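Long-range contacts in pectinesterase (Sitophilus oryzae, PDB 4PMH), which catalyses the hydrolysis of the methyl esters of pectin, releasing methanol, and probably serves the digestion of plant cell walls: residues A[26-31]-A[263-268]; A[182-187]-A[204-209]; A[212-217]-A[232-237]. One frame throughout, in Å; residues are numbered along the deposited sequence.

Interaction 1 (A[26-31]-A[263-268]); sequences YLQGWS and KMYGYF
Y26, at the end of helix 23-27, comes beside Y265 with the two CA atoms 5.7 Å apart, and the contact continues into the strand that starts at Y267. The Y26 ring is the filling of a sandwich. Over the centre of one face stands CD1 of Y265, 3.6 Å above the plane, in an edge-to-face pair whose planes meet at 64°. On the opposite face the aliphatic CB of F268 lies almost exactly on the ring normal, 3.4 Å from the centroid of Y26, a CH-pi contact. The two rings themselves, though nearly parallel (17°), are displaced so far that little of one lies over the other. F268 manages this because its CG stands anti to the backbone N (chi1 -173°), carrying the phenyl beyond the tyrosine's rim. At the other edge of the Y26 ring, near its plane, the carbonyl O of G266 is 3.5 Å from Y26 CE2. Q28 adds a polar flank: its amide slides past Y265, with CD 3.6 Å from Y265 CD2, while NE2 donates to Y26 O at 3.0 Å and also meets S233 OG. A glutamine suits this place, since a water bonds to Y265 N and, weakly, to its OE1. An alanine here in place of Y26 would probably leave Y265 and F268 facing a gap and Q311 OE1 without its hydroxyl partner. A tyrosine fits because that hydroxyl, which bonds to Q311, satisfies the polar tip of an otherwise apolar plug. The N-terminal helix 23-27 thus lies against the long parallel sheet of the beta-helix, where Y26 also touches I235 and I313 on strands 233-237 and 311-315, the two neighbours of strand 267-270.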
ATOM      1  N   TYR A  26       9.363  -4.473 -13.533  1.00 17.36           N
ATOM      2  CA  TYR A  26       8.074  -4.329 -12.820  1.00 17.14           C
ATOM      3  C   TYR A  26       7.091  -3.340 -13.495  1.00 17.31           C
ATOM      4  O   TYR A  26       5.860  -3.486 -13.405  1.00 16.35           O
ATOM      5  CB  TYR A  26       8.353  -3.958 -11.347  1.00 16.14           C
ATOM      6  CG  TYR A  26       8.593  -5.134 -10.440  1.00 15.22           C
ATOM      7  CD1 TYR A  26       9.852  -5.723 -10.320  1.00 14.71           C
ATOM      8  CD2 TYR A  26       7.562  -5.651  -9.663  1.00 15.34           C
ATOM      9  CE1 TYR A  26      10.062  -6.809  -9.495  1.00 14.13           C
ATOM     10  CE2 TYR A  26       7.764  -6.736  -8.839  1.00 14.49           C
ATOM     11  CZ  TYR A  26       9.014  -7.310  -8.759  1.00 14.56           C
ATOM     12  OH  TYR A  26       9.198  -8.374  -7.928  1.00 14.03           O
ATOM     13  N   LEU A  27       7.630  -2.339 -14.191  1.00 17.49           N
ATOM     14  CA  LEU A  27       6.829  -1.355 -14.891  1.00 18.01           C
ATOM     15  C   LEU A  27       6.102  -1.939 -16.104  1.00 17.81           C
ATOM     16  O   LEU A  27       5.065  -1.416 -16.516  1.00 17.17           O
ATOM     17  CB  LEU A  27       7.694  -0.156 -15.326  1.00 18.96           C
ATOM     18  CG  LEU A  27       8.052   0.895 -14.279  1.00 20.03           C
ATOM     19  CD1 LEU A  27       9.178   1.789 -14.810  1.00 21.08           C
ATOM     20  CD2 LEU A  27       6.833   1.711 -13.880  1.00 20.33           C
ATOM     21  N   GLN A  28       6.650  -3.008 -16.681  1.00 17.88           N
ATOM     22  CA  GLN A  28       5.957  -3.766 -17.710  1.00 18.13           C
ATOM     23  C   GLN A  28       5.534  -2.874 -18.872  1.00 18.08           C
ATOM     24  O   GLN A  28       4.432  -2.965 -19.363  1.00 19.20           O
ATOM     25  CB  GLN A  28       4.738  -4.482 -17.101  1.00 18.42           C
ATOM     26  CG  GLN A  28       5.078  -5.545 -16.077  1.00 18.13           C
ATOM     27  CD  GLN A  28       3.862  -5.966 -15.260  1.00 18.34           C
ATOM     28  OE1 GLN A  28       3.003  -6.696 -15.750  1.00 18.32           O
ATOM     29  NE2 GLN A  28       3.784  -5.505 -14.009  1.00 17.43           N
ATOM     30  N   GLY A  29       6.415  -1.979 -19.286  1.00 19.56           N
ATOM     31  CA  GLY A  29       6.147  -1.107 -20.429  1.00 20.35           C
ATOM     32  C   GLY A  29       5.564   0.243 -20.059  1.00 21.42           C
ATOM     33  O   GLY A  29       5.581   1.169 -20.877  1.00 22.76           O
ATOM     34  N   TRP A  30       5.032   0.378 -18.846  1.00 21.96           N
ATOM     35  CA  TRP A  30       4.561   1.679 -18.403  1.00 22.77           C
ATOM     36  C   TRP A  30       5.747   2.634 -18.228  1.00 24.25           C
ATOM     37  O   TRP A  30       6.755   2.288 -17.633  1.00 25.63           O
ATOM     38  CB  TRP A  30       3.751   1.567 -17.110  1.00 21.80           C
ATOM     39  CG  TRP A  30       3.348   2.881 -16.525  1.00 21.70           C
ATOM     40  CD1 TRP A  30       3.002   4.027 -17.202  1.00 21.09           C
ATOM     41  CD2 TRP A  30       3.238   3.191 -15.133  1.00 21.10           C
ATOM     42  NE1 TRP A  30       2.681   5.027 -16.307  1.00 21.05           N
ATOM     43  CE2 TRP A  30       2.815   4.540 -15.033  1.00 21.49           C
ATOM     44  CE3 TRP A  30       3.444   2.462 -13.962  1.00 20.48           C
ATOM     45  CZ2 TRP A  30       2.618   5.172 -13.798  1.00 21.00           C
ATOM     46  CZ3 TRP A  30       3.228   3.087 -12.737  1.00 20.51           C
ATOM     47  CH2 TRP A  30       2.827   4.424 -12.666  1.00 20.52           C
ATOM     48  N   SER A  31       5.618   3.822 -18.789  1.00 26.54           N
ATOM     49  CA  SER A  31       6.619   4.864 -18.641  1.00 29.78           C
ATOM     50  C   SER A  31       5.981   6.031 -17.868  1.00 28.80           C
ATOM     51  O   SER A  31       5.254   6.850 -18.446  1.00 29.26           O
ATOM     52  CB  SER A  31       7.097   5.284 -20.007  1.00 31.25           C
ATOM     53  OG  SER A  31       6.016   5.356 -20.919  1.00 36.01           O
ATOM     54  N   LYS A 263       0.680 -13.852 -11.890  1.00 20.60           N
ATOM     55  CA  LYS A 263       1.318 -12.540 -11.977  1.00 20.58           C
ATOM     56  C   LYS A 263       2.772 -12.668 -11.525  1.00 19.84           C
ATOM     57  O   LYS A 263       3.047 -13.060 -10.394  1.00 18.23           O
ATOM     58  CB  LYS A 263       0.551 -11.515 -11.112  1.00 21.11           C
ATOM     59  CG  LYS A 263       0.842 -10.058 -11.449  1.00 21.78           C
ATOM     60  CD  LYS A 263       0.121  -9.061 -10.531  1.00 21.38           C
ATOM     61  CE  LYS A 263      -1.304  -8.774 -10.944  1.00 21.77           C
ATOM     62  NZ  LYS A 263      -1.833  -7.502 -10.374  1.00 21.50           N
ATOM     63  N   MET A 264       3.691 -12.316 -12.422  1.00 19.81           N
ATOM     64  CA  MET A 264       5.118 -12.337 -12.155  1.00 20.37           C
ATOM     65  C   MET A 264       5.554 -11.238 -11.183  1.00 18.39           C
ATOM     66  O   MET A 264       6.433 -11.439 -10.344  1.00 16.97           O
ATOM     67  CB  MET A 264       5.883 -12.118 -13.475  1.00 25.17           C
ATOM     68  CG  MET A 264       6.759 -13.263 -13.948  1.00 30.88           C
ATOM     69  SD  MET A 264       8.107 -12.620 -14.977  1.00 36.84           S
ATOM     70  CE  MET A 264       9.556 -13.140 -14.066  1.00 35.89           C
ATOM     71  N   TYR A 265       4.980 -10.059 -11.373  1.00 17.08           N
ATOM     72  CA  TYR A 265       5.397  -8.850 -10.683  1.00 16.28           C
ATOM     73  C   TYR A 265       4.407  -8.428  -9.608  1.00 14.64           C
ATOM     74  O   TYR A 265       3.366  -7.842  -9.908  1.00 14.70           O
ATOM     75  CB  TYR A 265       5.590  -7.719 -11.708  1.00 17.40           C
ATOM     76  CG  TYR A 265       6.597  -8.108 -12.771  1.00 18.16           C
ATOM     77  CD1 TYR A 265       7.927  -8.244 -12.449  1.00 18.51           C
ATOM     78  CD2 TYR A 265       6.201  -8.402 -14.067  1.00 18.98           C
ATOM     79  CE1 TYR A 265       8.866  -8.626 -13.405  1.00 20.17           C
ATOM     80  CE2 TYR A 265       7.125  -8.787 -15.026  1.00 20.07           C
ATOM     81  CZ  TYR A 265       8.451  -8.901 -14.688  1.00 20.22           C
ATOM     82  OH  TYR A 265       9.381  -9.292 -15.625  1.00 22.66           O
ATOM     83  N   GLY A 266       4.762  -8.708  -8.353  1.00 13.80           N
ATOM     84  CA  GLY A 266       4.013  -8.212  -7.206  1.00 13.21           C
ATOM     85  C   GLY A 266       4.662  -6.949  -6.693  1.00 13.00           C
ATOM     86  O   GLY A 266       4.656  -5.916  -7.369  1.00 13.36           O
ATOM     87  N   TYR A 267       5.256  -7.031  -5.510  1.00 13.07           N
ATOM     88  CA  TYR A 267       5.843  -5.862  -4.856  1.00 12.61           C
ATOM     89  C   TYR A 267       7.371  -5.834  -5.064  1.00 12.70           C
ATOM     90  O   TYR A 267       8.040  -6.843  -4.932  1.00 12.58           O
ATOM     91  CB  TYR A 267       5.470  -5.862  -3.372  1.00 12.57           C
ATOM     92  CG  TYR A 267       4.011  -5.603  -3.046  1.00 12.57           C
ATOM     93  CD1 TYR A 267       3.134  -5.045  -3.977  1.00 12.40           C
ATOM     94  CD2 TYR A 267       3.507  -5.884  -1.762  1.00 12.64           C
ATOM     95  CE1 TYR A 267       1.806  -4.766  -3.650  1.00 12.65           C
ATOM     96  CE2 TYR A 267       2.195  -5.609  -1.435  1.00 12.78           C
ATOM     97  CZ  TYR A 267       1.342  -5.066  -2.387  1.00 12.73           C
ATOM     98  OH  TYR A 267       0.049  -4.782  -2.050  1.00 12.78           O
ATOM     99  N   PHE A 268       7.896  -4.673  -5.436  1.00 12.66           N
ATOM    100  CA  PHE A 268       9.329  -4.459  -5.607  1.00 12.57           C
ATOM    101  C   PHE A 268       9.769  -3.295  -4.729  1.00 12.29           C
ATOM    102  O   PHE A 268       9.338  -2.136  -4.929  1.00 12.59           O
ATOM    103  CB  PHE A 268       9.631  -4.152  -7.069  1.00 12.49           C
ATOM    104  CG  PHE A 268      11.090  -4.078  -7.395  1.00 12.39           C
ATOM    105  CD1 PHE A 268      11.939  -5.134  -7.158  1.00 12.71           C
ATOM    106  CD2 PHE A 268      11.597  -2.950  -7.985  1.00 12.89           C
ATOM    107  CE1 PHE A 268      13.285  -5.056  -7.489  1.00 12.84           C
ATOM    108  CE2 PHE A 268      12.933  -2.861  -8.337  1.00 13.21           C
ATOM    109  CZ  PHE A 268      13.778  -3.906  -8.085  1.00 12.69           C
TER
HETATM  110  O   HOH W   1       2.955  -9.389 -13.602  1.00 31.62           O

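Interaction 2 (A[182-187]-A[204-209]); sequences QTNSDQ and AGSGSS
The flat amide of N184 has the hydroxyl of S206 nearly in its plane, only 9° out, and ND2 donates to S206 OG at 3.0 Å; to one side of that plane G207 CA lies 3.1 Å from the same nitrogen. The amide of Q182, on an extended chain, brings OE1 to 2.7 Å from S206 OG, while its NE2 bonds to T150. S206 OG sits between its own backbone N and carbonyl carbon (chi1 59°), which turns it toward strand 181-183 and also sets it 3.0 Å from T183 O. That carbonyl takes the backbone N of S206 as well, at 2.8 Å and in the carbonyl plane. G205 N makes weak bonds to T183 O and OG1. Glycine suits G205 because its positive phi would press a side chain against the preceding carbonyl, and it suits G207 because a CB there would clash with N184 O. Farther along, a water joins N184 O to S209 N. Two turns of the parallel beta-helix are thereby tied together where the chain leaves strands 181-183 and 202-204, with the S206 side chain about 7 Å from that of W292, a probable substrate-binding residue. Chemically, S206 accepts from N184 but has a single proton for two acceptors, Q182 OE1 and T183 O, which probably compete for it or share it.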
ATOM      1  N   GLN A 182      -5.880   3.392  -0.423  1.00 12.56           N
ATOM      2  CA  GLN A 182      -6.212   2.218  -1.230  1.00 12.92           C
ATOM      3  C   GLN A 182      -6.156   2.560  -2.707  1.00 13.30           C
ATOM      4  O   GLN A 182      -6.847   3.484  -3.145  1.00 12.33           O
ATOM      5  CB  GLN A 182      -7.617   1.692  -0.933  1.00 12.42           C
ATOM      6  CG  GLN A 182      -7.971   0.511  -1.830  1.00 12.55           C
ATOM      7  CD  GLN A 182      -9.384  -0.003  -1.675  1.00 12.80           C
ATOM      8  OE1 GLN A 182      -9.858  -0.789  -2.509  1.00 12.92           O
ATOM      9  NE2 GLN A 182     -10.056   0.404  -0.605  1.00 12.77           N
ATOM     10  N   THR A 183      -5.385   1.786  -3.473  1.00 14.87           N
ATOM     11  CA  THR A 183      -5.324   1.965  -4.939  1.00 16.00           C
ATOM     12  C   THR A 183      -5.962   0.741  -5.628  1.00 16.34           C
ATOM     13  O   THR A 183      -5.670  -0.410  -5.277  1.00 15.24           O
ATOM     14  CB  THR A 183      -3.872   2.206  -5.464  1.00 16.92           C
ATOM     15  OG1 THR A 183      -3.134   0.992  -5.451  1.00 17.92           O
ATOM     16  CG2 THR A 183      -3.126   3.255  -4.645  1.00 17.82           C
ATOM     17  N   ASN A 184      -6.835   1.016  -6.597  1.00 17.05           N
ATOM     18  CA  ASN A 184      -7.601  -0.007  -7.324  1.00 19.30           C
ATOM     19  C   ASN A 184      -7.350   0.002  -8.831  1.00 19.60           C
ATOM     20  O   ASN A 184      -7.920  -0.820  -9.554  1.00 21.84           O
ATOM     21  CB  ASN A 184      -9.080   0.243  -7.056  1.00 21.84           C
ATOM     22  CG  ASN A 184      -9.986  -0.832  -7.610  1.00 25.64           C
ATOM     23  OD1 ASN A 184     -10.749  -0.580  -8.538  1.00 31.52           O
ATOM     24  ND2 ASN A 184      -9.965  -2.013  -7.006  1.00 26.92           N
ATOM     25  N   SER A 185      -6.492   0.899  -9.303  1.00 17.83           N
ATOM     26  CA  SER A 185      -6.311   1.120 -10.727  1.00 17.80           C
ATOM     27  C   SER A 185      -4.859   1.168 -11.140  1.00 16.50           C
ATOM     28  O   SER A 185      -3.966   1.157 -10.311  1.00 16.10           O
ATOM     29  CB  SER A 185      -6.934   2.453 -11.121  1.00 18.88           C
ATOM     30  OG  SER A 185      -8.326   2.392 -10.989  1.00 23.67           O
ATOM     31  N   ASP A 186      -4.660   1.266 -12.445  1.00 15.73           N
ATOM     32  CA  ASP A 186      -3.343   1.182 -13.066  1.00 15.31           C
ATOM     33  C   ASP A 186      -2.746   2.587 -13.213  1.00 15.34           C
ATOM     34  O   ASP A 186      -3.477   3.568 -13.345  1.00 14.89           O
ATOM     35  CB  ASP A 186      -3.501   0.501 -14.441  1.00 15.06           C
ATOM     36  CG  ASP A 186      -2.159   0.146 -15.112  1.00 14.88           C
ATOM     37  OD1 ASP A 186      -1.215  -0.305 -14.438  1.00 13.73           O
ATOM     38  OD2 ASP A 186      -2.077   0.295 -16.349  1.00 15.80           O
ATOM     39  N   GLN A 187      -1.412   2.642 -13.190  1.00 14.97           N
ATOM     40  CA  GLN A 187      -0.606   3.843 -13.391  1.00 16.10           C
ATOM     41  C   GLN A 187      -0.761   4.906 -12.320  1.00 15.07           C
ATOM     42  O   GLN A 187      -0.756   6.106 -12.615  1.00 15.71           O
ATOM     43  CB  GLN A 187      -0.826   4.421 -14.803  1.00 17.49           C
ATOM     44  CG  GLN A 187      -0.601   3.364 -15.866  1.00 18.98           C
ATOM     45  CD  GLN A 187      -0.774   3.866 -17.270  1.00 20.98           C
ATOM     46  OE1 GLN A 187      -0.651   5.073 -17.554  1.00 21.99           O
ATOM     47  NE2 GLN A 187      -1.058   2.934 -18.183  1.00 23.17           N
ATOM     48  N   ALA A 204      -2.285  -1.632  -1.391  1.00 11.53           N
ATOM     49  CA  ALA A 204      -1.611  -1.339  -2.664  1.00 11.97           C
ATOM     50  C   ALA A 204      -2.037  -2.340  -3.744  1.00 12.78           C
ATOM     51  O   ALA A 204      -1.442  -3.423  -3.895  1.00 12.42           O
ATOM     52  CB  ALA A 204      -0.105  -1.368  -2.473  1.00 11.64           C
ATOM     53  N   GLY A 205      -3.059  -1.973  -4.513  1.00 14.14           N
ATOM     54  CA  GLY A 205      -3.562  -2.839  -5.591  1.00 15.26           C
ATOM     55  C   GLY A 205      -4.676  -3.709  -5.064  1.00 16.71           C
ATOM     56  O   GLY A 205      -4.458  -4.809  -4.575  1.00 17.39           O
ATOM     57  N   SER A 206      -5.878  -3.164  -5.111  1.00 19.36           N
ATOM     58  CA  SER A 206      -7.060  -3.810  -4.579  1.00 21.04           C
ATOM     59  C   SER A 206      -7.922  -4.386  -5.716  1.00 22.13           C
ATOM     60  O   SER A 206      -8.919  -5.031  -5.449  1.00 21.91           O
ATOM     61  CB  SER A 206      -7.881  -2.794  -3.763  1.00 21.04           C
ATOM     62  OG  SER A 206      -8.288  -1.642  -4.546  1.00 20.52           O
ATOM     63  N   GLY A 207      -7.550  -4.121  -6.966  1.00 23.17           N
ATOM     64  CA  GLY A 207      -8.392  -4.474  -8.111  1.00 24.06           C
ATOM     65  C   GLY A 207      -8.014  -5.778  -8.780  1.00 25.55           C
ATOM     66  O   GLY A 207      -7.089  -6.470  -8.338  1.00 26.23           O
ATOM     67  N   SER A 208      -8.730  -6.114  -9.855  1.00 26.03           N
ATOM     68  CA  SER A 208      -8.578  -7.410 -10.516  1.00 26.68           C
ATOM     69  C   SER A 208      -7.700  -7.359 -11.758  1.00 26.14           C
ATOM     70  O   SER A 208      -7.419  -8.397 -12.337  1.00 28.83           O
ATOM     71  CB  SER A 208      -9.952  -7.971 -10.906  1.00 26.56           C
ATOM     72  OG  SER A 208     -10.642  -8.426  -9.763  1.00 27.79           O
ATOM     73  N   SER A 209      -7.282  -6.177 -12.190  1.00 25.36           N
ATOM     74  CA  SER A 209      -6.544  -6.077 -13.435  1.00 25.24           C
ATOM     75  C   SER A 209      -5.260  -6.894 -13.421  1.00 24.30           C
ATOM     76  O   SER A 209      -4.517  -6.908 -12.446  1.00 25.37           O
ATOM     77  CB  SER A 209      -6.229  -4.630 -13.781  1.00 28.14           C
ATOM     78  OG  SER A 209      -5.585  -4.563 -15.046  1.00 31.91           O
TER
HETATM   79  O   HOH W   2      -7.527  -3.538 -10.985  1.00 39.87           O

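Interaction 3 (A[212-217]-A[232-237]); sequences ERSYYT and GSAIFE
Strands 213-217 and 233-237 run parallel in register, R213 beside S233 through T217 beside E237, their axes 4.7 Å apart at 11°. Backbone bonds alternate between the strands: S233 N gives to E212 O, S214 N to S233 O, I235 N to S214 O at 2.9 Å, Y216 N to I235 O and E237 N to Y216 O. The last three are nearly straight, and CA-H...O contacts such as R213 CA to S233 O (3.1 Å) fill in between. Aromatic packing dominates the face bearing S214, Y216, A234 and F236. The Y216 and F236 rings make an offset stack, centroids 4.5 Å apart, with F236 CE1 over the rim of the tyrosine. Both side chains have CG anti to the carbonyl carbon (chi1 near -63°), which sends them off in the same direction, side by side. S214 OG lies 3.4 Å from A234 CB, two small residues that let the strands lie close at this point. On the other face Y215 rests CE1 on I235 CG2 (3.6 Å), a beta-branched neighbour filling the space beside the ring. A polar contact completes this face: Y215 OH bonds E237 OE1 with the carboxylate almost coplanar with the ring, though the 2.3 Å separation is so short that its exact length is doubtful. At the start of the strands, a water links E212 N to S233 OG, which also bonds to Y265 O, and E212 OE2 takes the backbone N of G207. Chemically, adjacent rungs of the beta-helix are held by a regular backbone ladder with an offset aromatic stack on one face, while on the other Y215 would probably hold the E237 carboxylate in place if that doubtful geometry is real.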
ATOM      1  N   GLU A 212      -1.926  -3.837 -13.015  1.00 18.81           N
ATOM      2  CA  GLU A 212      -2.392  -2.829 -12.046  1.00 18.20           C
ATOM      3  C   GLU A 212      -1.152  -2.313 -11.325  1.00 16.94           C
ATOM      4  O   GLU A 212      -0.767  -2.832 -10.284  1.00 15.18           O
ATOM      5  CB  GLU A 212      -3.399  -3.421 -11.047  1.00 19.24           C
ATOM      6  CG  GLU A 212      -4.140  -2.368 -10.223  1.00 20.30           C
ATOM      7  CD  GLU A 212      -5.032  -2.951  -9.126  1.00 21.66           C
ATOM      8  OE1 GLU A 212      -5.369  -4.149  -9.172  1.00 24.80           O
ATOM      9  OE2 GLU A 212      -5.386  -2.219  -8.187  1.00 20.69           O
ATOM     10  N   ARG A 213      -0.538  -1.287 -11.918  1.00 15.35           N
ATOM     11  CA  ARG A 213       0.786  -0.843 -11.539  1.00 14.84           C
ATOM     12  C   ARG A 213       0.749   0.461 -10.742  1.00 14.12           C
ATOM     13  O   ARG A 213      -0.015   1.373 -11.052  1.00 13.73           O
ATOM     14  CB  ARG A 213       1.635  -0.630 -12.791  1.00 14.91           C
ATOM     15  CG  ARG A 213       1.833  -1.917 -13.579  1.00 15.67           C
ATOM     16  CD  ARG A 213       2.327  -1.640 -14.982  1.00 16.12           C
ATOM     17  NE  ARG A 213       1.292  -1.032 -15.815  1.00 16.74           N
ATOM     18  CZ  ARG A 213       1.319  -0.986 -17.152  1.00 18.01           C
ATOM     19  NH1 ARG A 213       2.337  -1.514 -17.841  1.00 17.69           N
ATOM     20  NH2 ARG A 213       0.305  -0.421 -17.806  1.00 18.55           N
ATOM     21  N   SER A 214       1.584   0.523  -9.718  1.00 13.97           N
ATOM     22  CA  SER A 214       1.736   1.737  -8.908  1.00 13.73           C
ATOM     23  C   SER A 214       3.199   1.950  -8.591  1.00 13.89           C
ATOM     24  O   SER A 214       3.964   0.995  -8.506  1.00 12.87           O
ATOM     25  CB  SER A 214       0.875   1.703  -7.627  1.00 13.80           C
ATOM     26  OG  SER A 214       1.019   0.500  -6.900  1.00 13.59           O
ATOM     27  N   TYR A 215       3.578   3.222  -8.465  1.00 14.14           N
ATOM     28  CA  TYR A 215       4.959   3.611  -8.299  1.00 15.32           C
ATOM     29  C   TYR A 215       5.041   4.614  -7.164  1.00 14.74           C
ATOM     30  O   TYR A 215       4.538   5.755  -7.283  1.00 14.75           O
ATOM     31  CB  TYR A 215       5.487   4.259  -9.575  1.00 17.36           C
ATOM     32  CG  TYR A 215       6.995   4.242  -9.753  1.00 20.27           C
ATOM     33  CD1 TYR A 215       7.869   4.144  -8.685  1.00 21.93           C
ATOM     34  CD2 TYR A 215       7.541   4.347 -11.022  1.00 24.05           C
ATOM     35  CE1 TYR A 215       9.247   4.123  -8.874  1.00 22.65           C
ATOM     36  CE2 TYR A 215       8.914   4.341 -11.217  1.00 27.06           C
ATOM     37  CZ  TYR A 215       9.760   4.230 -10.126  1.00 25.69           C
ATOM     38  OH  TYR A 215      11.129   4.218 -10.315  1.00 29.43           O
ATOM     39  N   TYR A 216       5.670   4.169  -6.089  1.00 13.62           N
ATOM     40  CA  TYR A 216       5.924   4.946  -4.890  1.00 13.27           C
ATOM     41  C   TYR A 216       7.371   5.418  -4.875  1.00 13.08           C
ATOM     42  O   TYR A 216       8.267   4.626  -4.926  1.00 12.58           O
ATOM     43  CB  TYR A 216       5.690   4.078  -3.661  1.00 13.35           C
ATOM     44  CG  TYR A 216       4.263   3.642  -3.529  1.00 13.95           C
ATOM     45  CD1 TYR A 216       3.736   2.622  -4.329  1.00 14.48           C
ATOM     46  CD2 TYR A 216       3.420   4.270  -2.626  1.00 14.42           C
ATOM     47  CE1 TYR A 216       2.396   2.242  -4.215  1.00 15.09           C
ATOM     48  CE2 TYR A 216       2.106   3.904  -2.505  1.00 14.82           C
ATOM     49  CZ  TYR A 216       1.593   2.896  -3.302  1.00 15.09           C
ATOM     50  OH  TYR A 216       0.272   2.567  -3.149  1.00 16.51           O
ATOM     51  N   THR A 217       7.576   6.721  -4.780  1.00 13.64           N
ATOM     52  CA  THR A 217       8.900   7.309  -4.694  1.00 14.07           C
ATOM     53  C   THR A 217       8.956   8.267  -3.526  1.00 14.16           C
ATOM     54  O   THR A 217       7.995   8.996  -3.274  1.00 13.63           O
ATOM     55  CB  THR A 217       9.253   8.086  -5.979  1.00 14.41           C
ATOM     56  OG1 THR A 217       8.132   8.868  -6.386  1.00 15.17           O
ATOM     57  CG2 THR A 217       9.597   7.130  -7.082  1.00 14.72           C
ATOM     58  N   GLY A 232      -1.327  -5.599  -6.249  1.00 12.46           N
ATOM     59  CA  GLY A 232      -0.884  -4.820  -7.393  1.00 12.83           C
ATOM     60  C   GLY A 232       0.546  -5.150  -7.775  1.00 12.94           C
ATOM     61  O   GLY A 232       1.256  -5.862  -7.047  1.00 12.61           O
ATOM     62  N   SER A 233       0.958  -4.646  -8.932  1.00 13.45           N
ATOM     63  CA  SER A 233       2.362  -4.553  -9.264  1.00 13.41           C
ATOM     64  C   SER A 233       2.828  -3.217  -8.732  1.00 14.31           C
ATOM     65  O   SER A 233       2.628  -2.192  -9.379  1.00 15.22           O
ATOM     66  CB  SER A 233       2.581  -4.618 -10.769  1.00 13.59           C
ATOM     67  OG  SER A 233       2.315  -5.907 -11.285  1.00 13.61           O
ATOM     68  N   ALA A 234       3.445  -3.216  -7.555  1.00 14.45           N
ATOM     69  CA  ALA A 234       3.774  -1.959  -6.869  1.00 14.11           C
ATOM     70  C   ALA A 234       5.267  -1.846  -6.632  1.00 13.88           C
ATOM     71  O   ALA A 234       5.875  -2.739  -6.051  1.00 13.01           O
ATOM     72  CB  ALA A 234       3.018  -1.851  -5.553  1.00 14.18           C
ATOM     73  N   ILE A 235       5.842  -0.747  -7.121  1.00 13.68           N
ATOM     74  CA  ILE A 235       7.258  -0.445  -6.994  1.00 13.76           C
ATOM     75  C   ILE A 235       7.438   0.622  -5.921  1.00 13.55           C
ATOM     76  O   ILE A 235       6.735   1.642  -5.930  1.00 13.42           O
ATOM     77  CB  ILE A 235       7.810   0.084  -8.330  1.00 14.65           C
ATOM     78  CG1 ILE A 235       7.708  -1.014  -9.383  1.00 15.81           C
ATOM     79  CG2 ILE A 235       9.229   0.604  -8.183  1.00 14.42           C
ATOM     80  CD1 ILE A 235       7.741  -0.496 -10.807  1.00 16.64           C
ATOM     81  N   PHE A 236       8.364   0.384  -4.998  1.00 12.81           N
ATOM     82  CA  PHE A 236       8.670   1.318  -3.919  1.00 13.04           C
ATOM     83  C   PHE A 236      10.139   1.651  -4.029  1.00 13.21           C
ATOM     84  O   PHE A 236      10.979   0.813  -3.713  1.00 13.80           O
ATOM     85  CB  PHE A 236       8.408   0.678  -2.563  1.00 13.12           C
ATOM     86  CG  PHE A 236       6.981   0.306  -2.337  1.00 13.83           C
ATOM     87  CD1 PHE A 236       6.095   1.209  -1.747  1.00 14.09           C
ATOM     88  CD2 PHE A 236       6.507  -0.944  -2.713  1.00 14.09           C
ATOM     89  CE1 PHE A 236       4.775   0.861  -1.536  1.00 14.64           C
ATOM     90  CE2 PHE A 236       5.180  -1.290  -2.506  1.00 14.12           C
ATOM     91  CZ  PHE A 236       4.316  -0.389  -1.912  1.00 14.63           C
ATOM     92  N   GLU A 237      10.452   2.848  -4.518  1.00 13.10           N
ATOM     93  CA  GLU A 237      11.845   3.253  -4.729  1.00 13.98           C
ATOM     94  C   GLU A 237      12.161   4.442  -3.820  1.00 13.65           C
ATOM     95  O   GLU A 237      11.424   5.447  -3.825  1.00 12.89           O
ATOM     96  CB  GLU A 237      12.093   3.607  -6.212  1.00 15.05           C
ATOM     97  CG  GLU A 237      13.487   4.116  -6.477  1.00 17.16           C
ATOM     98  CD  GLU A 237      13.789   4.392  -7.945  1.00 20.61           C
ATOM     99  OE1 GLU A 237      12.868   4.406  -8.791  1.00 21.85           O
ATOM    100  OE2 GLU A 237      14.986   4.610  -8.253  1.00 25.07           O
TER
HETATM  101  O   HOH W   3      -0.341  -6.036 -12.047  1.00 20.13           O

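How the interactions relate
Interactions 2 and 3 join neighbouring coils of one right-handed parallel beta-helix; interaction 1 lays helix 23-27 against it. Interactions 1 and 3, centres about 8 Å apart, share the long sheet, and Y265 O meets S233 OG at 2.6 Å. Interaction 2 is tied to interaction 3 by the salt bridge from R213 NH2 to D186 OD2 (2.9 Å). Interactions 1 and 2 meet where Y267 OH approaches A204 O at 2.7 Å. That tyrosine lies near the probable active site, its side chain about 7 Å from that of W292 and about 9 Å from that of D226, the probable nucleophile; the Q182 side chain is about 9 Å from that of D200, the probable proton donor.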